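Local coordinates for ESSB (Geobacillus thermodenitrificans, PDB 2YNQ), which is a membrane component of the type VII (ESS) secretion system, represented here by its helical extracellular domain, and probably helps build the secretion machinery by self-association, at residues D[67-72]-D[76-81]; D[82-85]-D[91-94]. All coordinates share one frame; numbering follows the deposited sequence. Where two conformers were deposited one is given.

Contact 1 (D[67-72]-D[76-81]); sequences NNITLK and QYMLYW. With NA (sodium ion), chain O.
Trp-81 turns its indole against the loop 67-72 and is met there by two aliphatic groups, each approaching the ring obliquely. At the five-membered end, the CD1 methyl of Ile-69 lies 3.8 Å from Trp-81 CD1; at the six-membered end, Asn-67 CB is 3.8 Å from Trp-81 CZ2. The indole carries CG beside its own backbone N and anti to the carbonyl carbon (chi1 -74°), a setting that swings the ring from helix 75-85 toward the loop. Its NE1 hydrogen-bonds to Ser-66 O, while Tyr-80 CE2 sits 3.6 Å above the ring plane, over its centre. Replacing the tryptophan with an alanine would probably leave Ser-66 O without this donor and open a gap between helix 75-85 and the loop where Ile-69 and Asn-67 now rest on the indole. Ile-69 divides its branches: while CD1 serves the indole, CG2 packs 4.2 Å from Met-78 CE. The thioether chain of Met-78, extended beyond CG (chi2 -179°), carries this terminal methyl up to the loop backbone, 3.3 Å from Thr-70 O. Beyond that residue the chain turns, for Thr-70 OG1 accepts from Lys-72 N at 2.9 Å. Asn-67 faces two ways, because its amide leads off from the helix and gives OD1 to a sodium ion at 2.6 Å. Arg-62 O, Val-65 O and three waters are the ion's other ligands. The arrangement is thus a loop laid along the helix that follows it, pinned by an indole, closed by an ST turn at Thr-70 and bearing one side-chain ligand of a sodium site.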
loop_
_atom_site.group_PDB
_atom_site.type_symbol
_atom_site.label_atom_id
_atom_site.label_comp_id
_atom_site.label_asym_id
_atom_site.label_seq_id
_atom_site.Cartn_x
_atom_site.Cartn_y
_atom_site.Cartn_z
ATOM N N ASN D 67 -1.845 9.804 8.330
ATOM C CA ASN D 67 -2.685 9.793 7.145
ATOM C C ASN D 67 -4.068 10.401 7.396
ATOM O O ASN D 67 -4.970 10.249 6.581
ATOM C CB ASN D 67 -2.843 8.364 6.649
ATOM C CG ASN D 67 -3.662 7.509 7.606
ATOM O OD1 ASN D 67 -3.583 7.670 8.838
ATOM N ND2 ASN D 67 -4.453 6.605 7.050
ATOM N N ASN D 68 -4.259 11.074 8.520
ATOM C CA ASN D 68 -5.517 11.752 8.716
ATOM C C ASN D 68 -5.515 13.114 8.023
ATOM O O ASN D 68 -4.557 13.884 8.170
ATOM C CB ASN D 68 -5.854 11.892 10.203
ATOM C CG ASN D 68 -7.260 12.464 10.420
ATOM O OD1 ASN D 68 -8.228 12.055 9.744
ATOM N ND2 ASN D 68 -7.378 13.430 11.350
ATOM N N ILE D 69 -6.577 13.403 7.265
ATOM C CA ILE D 69 -6.700 14.668 6.521
ATOM C C ILE D 69 -8.022 15.362 6.848
ATOM O O ILE D 69 -9.091 14.771 6.704
ATOM C CB ILE D 69 -6.624 14.452 4.982
ATOM C CG1 ILE D 69 -5.407 13.596 4.584
ATOM C CG2 ILE D 69 -6.659 15.794 4.246
ATOM C CD1 ILE D 69 -4.189 14.376 4.169
ATOM N N THR D 70 -7.944 16.611 7.299
ATOM C CA THR D 70 -9.130 17.392 7.654
ATOM C C THR D 70 -8.972 18.801 7.124
ATOM O O THR D 70 -7.899 19.164 6.618
ATOM C CB THR D 70 -9.316 17.498 9.179
ATOM O OG1 THR D 70 -8.368 18.438 9.697
ATOM C CG2 THR D 70 -9.137 16.155 9.865
ATOM N N LEU D 71 -10.023 19.615 7.255
ATOM C CA LEU D 71 -9.913 21.011 6.840
ATOM C C LEU D 71 -9.196 21.868 7.874
ATOM O O LEU D 71 -9.178 23.092 7.768
ATOM C CB LEU D 71 -11.261 21.599 6.411
ATOM C CG LEU D 71 -11.616 21.106 5.003
ATOM C CD1 LEU D 71 -13.104 21.146 4.758
ATOM C CD2 LEU D 71 -10.850 21.851 3.905
ATOM N N LYS D 72 -8.582 21.209 8.854
ATOM C CA LYS D 72 -7.611 21.850 9.733
ATOM C C LYS D 72 -6.153 21.422 9.460
ATOM O O LYS D 72 -5.212 22.060 9.943
ATOM C CB LYS D 72 -7.991 21.603 11.190
ATOM C CG LYS D 72 -9.171 22.452 11.637
ATOM C CD LYS D 72 -9.797 21.915 12.916
ATOM C CE LYS D 72 -11.236 22.434 13.094
ATOM N NZ LYS D 72 -12.022 21.549 14.011
ATOM N N GLN D 76 1.110 21.215 3.894
ATOM C CA GLN D 76 2.246 20.327 3.647
ATOM C C GLN D 76 1.896 18.849 3.701
ATOM O O GLN D 76 2.354 18.067 2.863
ATOM C CB GLN D 76 3.369 20.620 4.619
ATOM C CG GLN D 76 4.084 21.929 4.362
ATOM C CD GLN D 76 4.997 22.285 5.515
ATOM O OE1 GLN D 76 6.154 22.678 5.312
ATOM N NE2 GLN D 76 4.491 22.127 6.748
ATOM N N TYR D 77 1.061 18.476 4.663
ATOM C CA TYR D 77 0.562 17.112 4.777
ATOM C C TYR D 77 -0.288 16.707 3.591
ATOM O O TYR D 77 -0.199 15.566 3.121
ATOM C CB TYR D 77 -0.194 16.905 6.084
ATOM C CG TYR D 77 0.723 16.743 7.275
ATOM C CD1 TYR D 77 1.263 15.491 7.592
ATOM C CD2 TYR D 77 1.073 17.847 8.080
ATOM C CE1 TYR D 77 2.123 15.336 8.681
ATOM C CE2 TYR D 77 1.940 17.691 9.183
ATOM C CZ TYR D 77 2.453 16.425 9.463
ATOM O OH TYR D 77 3.289 16.226 10.541
ATOM N N MET D 78 -1.085 17.642 3.092
ATOM C CA MET D 78 -1.874 17.390 1.904
ATOM C C MET D 78 -0.976 17.188 0.703
ATOM O O MET D 78 -1.168 16.246 -0.067
ATOM C CB MET D 78 -2.857 18.540 1.667
ATOM C CG MET D 78 -3.942 18.600 2.750
ATOM S SD MET D 78 -5.125 19.934 2.468
ATOM C CE MET D 78 -6.043 19.892 4.003
ATOM N N LEU D 79 0.033 18.047 0.560
ATOM C CA LEU D 79 0.973 17.937 -0.543
ATOM C C LEU D 79 1.751 16.637 -0.472
ATOM O O LEU D 79 1.935 15.970 -1.494
ATOM C CB LEU D 79 1.917 19.141 -0.589
ATOM C CG LEU D 79 1.233 20.461 -0.975
ATOM C CD1 LEU D 79 2.182 21.699 -0.813
ATOM C CD2 LEU D 79 0.633 20.370 -2.385
ATOM N N TYR D 80 2.182 16.260 0.733
ATOM C CA TYR D 80 2.860 14.986 0.932
ATOM C C TYR D 80 2.042 13.838 0.333
ATOM O O TYR D 80 2.550 13.074 -0.486
ATOM C CB TYR D 80 3.093 14.718 2.409
ATOM C CG TYR D 80 3.640 13.337 2.653
ATOM C CD1 TYR D 80 5.008 13.111 2.651
ATOM C CD2 TYR D 80 2.790 12.243 2.874
ATOM C CE1 TYR D 80 5.529 11.829 2.866
ATOM C CE2 TYR D 80 3.303 10.962 3.095
ATOM C CZ TYR D 80 4.679 10.766 3.083
ATOM O OH TYR D 80 5.236 9.518 3.293
ATOM N N TRP D 81 0.776 13.725 0.735
ATOM C CA TRP D 81 -0.039 12.599 0.294
ATOM C C TRP D 81 -0.377 12.649 -1.184
ATOM O O TRP D 81 -0.489 11.603 -1.837
ATOM C CB TRP D 81 -1.291 12.446 1.170
ATOM C CG TRP D 81 -0.902 11.874 2.512
ATOM C CD1 TRP D 81 -0.867 12.528 3.713
ATOM C CD2 TRP D 81 -0.418 10.537 2.764
ATOM N NE1 TRP D 81 -0.406 11.676 4.698
ATOM C CE2 TRP D 81 -0.144 10.445 4.142
ATOM C CE3 TRP D 81 -0.208 9.409 1.955
ATOM C CZ2 TRP D 81 0.344 9.269 4.736
ATOM C CZ3 TRP D 81 0.273 8.239 2.542
ATOM C CH2 TRP D 81 0.543 8.181 3.921
HETATM NA NA NA O . -2.483 6.760 11.057
HETATM O O HOH W 1 -3.028 9.622 11.570
HETATM O O HOH W 2 -1.497 7.796 13.079
HETATM O O HOH W 3 -4.645 6.469 12.217
#

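Contact 2 (D[82-85]-D[91-94]); sequences IYIG and EALE
The phenol ring of Tyr-83 has one face occupied by the aliphatic part of Glu-91. Glu-91 CG stands 3.6 Å from the ring centroid and only 11° off the normal, which defines a CH-pi contact over the face. Its closest ring atom is Tyr-83 CE2, also at 3.6 Å, and Glu-91 CB follows it toward the root of the ring, 3.9 Å from Tyr-83 CG. The backbone N of Ala-92 approaches the same ring obliquely. The first torsion of Glu-91 lays CG over the ring, and a bend at the second then turns the carboxylate, its plane 58° from that of the ring. Pro-36 and Gln-88, both in loops, also touch the tyrosine side chain. Deeper in the interface the small side chain of Ala-92 lets the helices approach, the CA atoms of Tyr-83 and Ala-92 being 5.4 Å apart. Ala-92 CB is 4.0 Å from Tyr-83 CB and 3.7 Å from Ile-84 CD1. The isoleucine's first torsion (chi1 -72°) brings CG1 to 3.8 Å from Ala-92 CB, and the bend at its second folds CD1 onto the same methyl. On the far side of helix 89-99, Leu-93 faces helix 102-118, so the segment 91-94 is packed between two helices. The contact packs together the two arms of a helical hairpin next to its short connection, the last turn of helix 75-85 against the first turns of helix 89-99. Chemically, the join rests on carbon contacts and one CH-pi interaction: an exposed glutamate contributes its methylenes as a lid over a buried aromatic ring, and its charged group takes no part in the bonding between the segments.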
loop_
_atom_site.group_PDB
_atom_site.type_symbol
_atom_site.label_atom_id
_atom_site.label_comp_id
_atom_site.label_asym_id
_atom_site.label_seq_id
_atom_site.Cartn_x
_atom_site.Cartn_y
_atom_site.Cartn_z
ATOM N N ILE D 82 -0.517 13.857 -1.722
ATOM C CA ILE D 82 -0.783 14.002 -3.131
ATOM C C ILE D 82 0.435 13.517 -3.932
ATOM O O ILE D 82 0.287 12.792 -4.936
ATOM C CB ILE D 82 -1.157 15.460 -3.503
ATOM C CG1 ILE D 82 -2.527 15.836 -2.911
ATOM C CG2 ILE D 82 -1.119 15.643 -5.028
ATOM C CD1 ILE D 82 -2.868 17.366 -2.918
ATOM N N TYR D 83 1.635 13.884 -3.492
ATOM C CA TYR D 83 2.839 13.398 -4.199
ATOM C C TYR D 83 3.066 11.916 -4.028
ATOM O O TYR D 83 3.525 11.237 -4.965
ATOM C CB TYR D 83 4.109 14.110 -3.761
ATOM C CG TYR D 83 4.119 15.594 -3.969
ATOM C CD1 TYR D 83 3.655 16.173 -5.154
ATOM C CD2 TYR D 83 4.645 16.426 -2.982
ATOM C CE1 TYR D 83 3.683 17.567 -5.322
ATOM C CE2 TYR D 83 4.689 17.794 -3.140
ATOM C CZ TYR D 83 4.202 18.361 -4.310
ATOM O OH TYR D 83 4.280 19.734 -4.430
ATOM N N ILE D 84 2.804 11.408 -2.827
ATOM C CA ILE D 84 2.831 9.964 -2.646
ATOM C C ILE D 84 1.863 9.363 -3.652
ATOM O O ILE D 84 2.226 8.442 -4.375
ATOM C CB ILE D 84 2.426 9.509 -1.233
ATOM C CG1 ILE D 84 3.523 9.832 -0.207
ATOM C CG2 ILE D 84 2.102 8.028 -1.253
ATOM C CD1 ILE D 84 4.850 8.983 -0.322
ATOM N N GLY D 85 0.642 9.902 -3.729
ATOM C CA GLY D 85 -0.369 9.359 -4.652
ATOM C C GLY D 85 0.056 9.410 -6.117
ATOM O O GLY D 85 -0.297 8.538 -6.898
ATOM N N GLU D 91 9.683 14.013 -4.240
ATOM C CA GLU D 91 9.006 15.208 -3.800
ATOM C C GLU D 91 8.382 14.986 -2.412
ATOM O O GLU D 91 8.520 15.820 -1.522
ATOM C CB GLU D 91 7.961 15.568 -4.855
ATOM C CG GLU D 91 7.669 17.016 -5.018
ATOM C CD GLU D 91 8.897 17.875 -5.301
ATOM O OE1 GLU D 91 9.332 17.964 -6.468
ATOM O OE2 GLU D 91 9.379 18.518 -4.351
ATOM N N ALA D 92 7.750 13.835 -2.207
ATOM C CA ALA D 92 7.158 13.507 -0.906
ATOM C C ALA D 92 8.237 13.345 0.177
ATOM O O ALA D 92 8.059 13.788 1.330
ATOM C CB ALA D 92 6.307 12.261 -1.015
ATOM N N LEU D 93 9.362 12.743 -0.200
ATOM C CA LEU D 93 10.484 12.596 0.719
ATOM C C LEU D 93 11.007 13.939 1.213
ATOM O O LEU D 93 11.231 14.110 2.407
ATOM C CB LEU D 93 11.610 11.764 0.108
ATOM C CG LEU D 93 12.910 11.581 0.911
ATOM C CD1 LEU D 93 12.660 10.967 2.275
ATOM C CD2 LEU D 93 13.923 10.747 0.135
ATOM N N GLU D 94 11.190 14.905 0.326
ATOM C CA GLU D 94 11.787 16.153 0.784
ATOM C C GLU D 94 10.761 17.013 1.551
ATOM O O GLU D 94 11.141 17.782 2.436
ATOM C CB GLU D 94 12.513 16.895 -0.353
ATOM C CG GLU D 94 13.799 17.657 0.081
ATOM C CD GLU D 94 14.891 16.760 0.699
ATOM O OE1 GLU D 94 15.067 15.589 0.271
ATOM O OE2 GLU D 94 15.584 17.241 1.620
#

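Helix 75-85 is common to both contacts, which follow one another along the chain: contact 1 joins its earlier turns to the preceding loop, and contact 2 joins its last turn to the following helix 89-99. Their centres are 11 Å apart, and they touch directly where Tyr-80 CD1 packs 3.4 Å from Ala-92 O. Through Tyr-80, which also lies against the indole of Trp-81, the two sets of packing are continuous. The sodium ion belongs to contact 1 alone; in contact 2 the side chain of Ile-84 is still about 13 Å from a bound sodium. Contact 2 is the more central, about 4 Å from the chain centre against 9 Å.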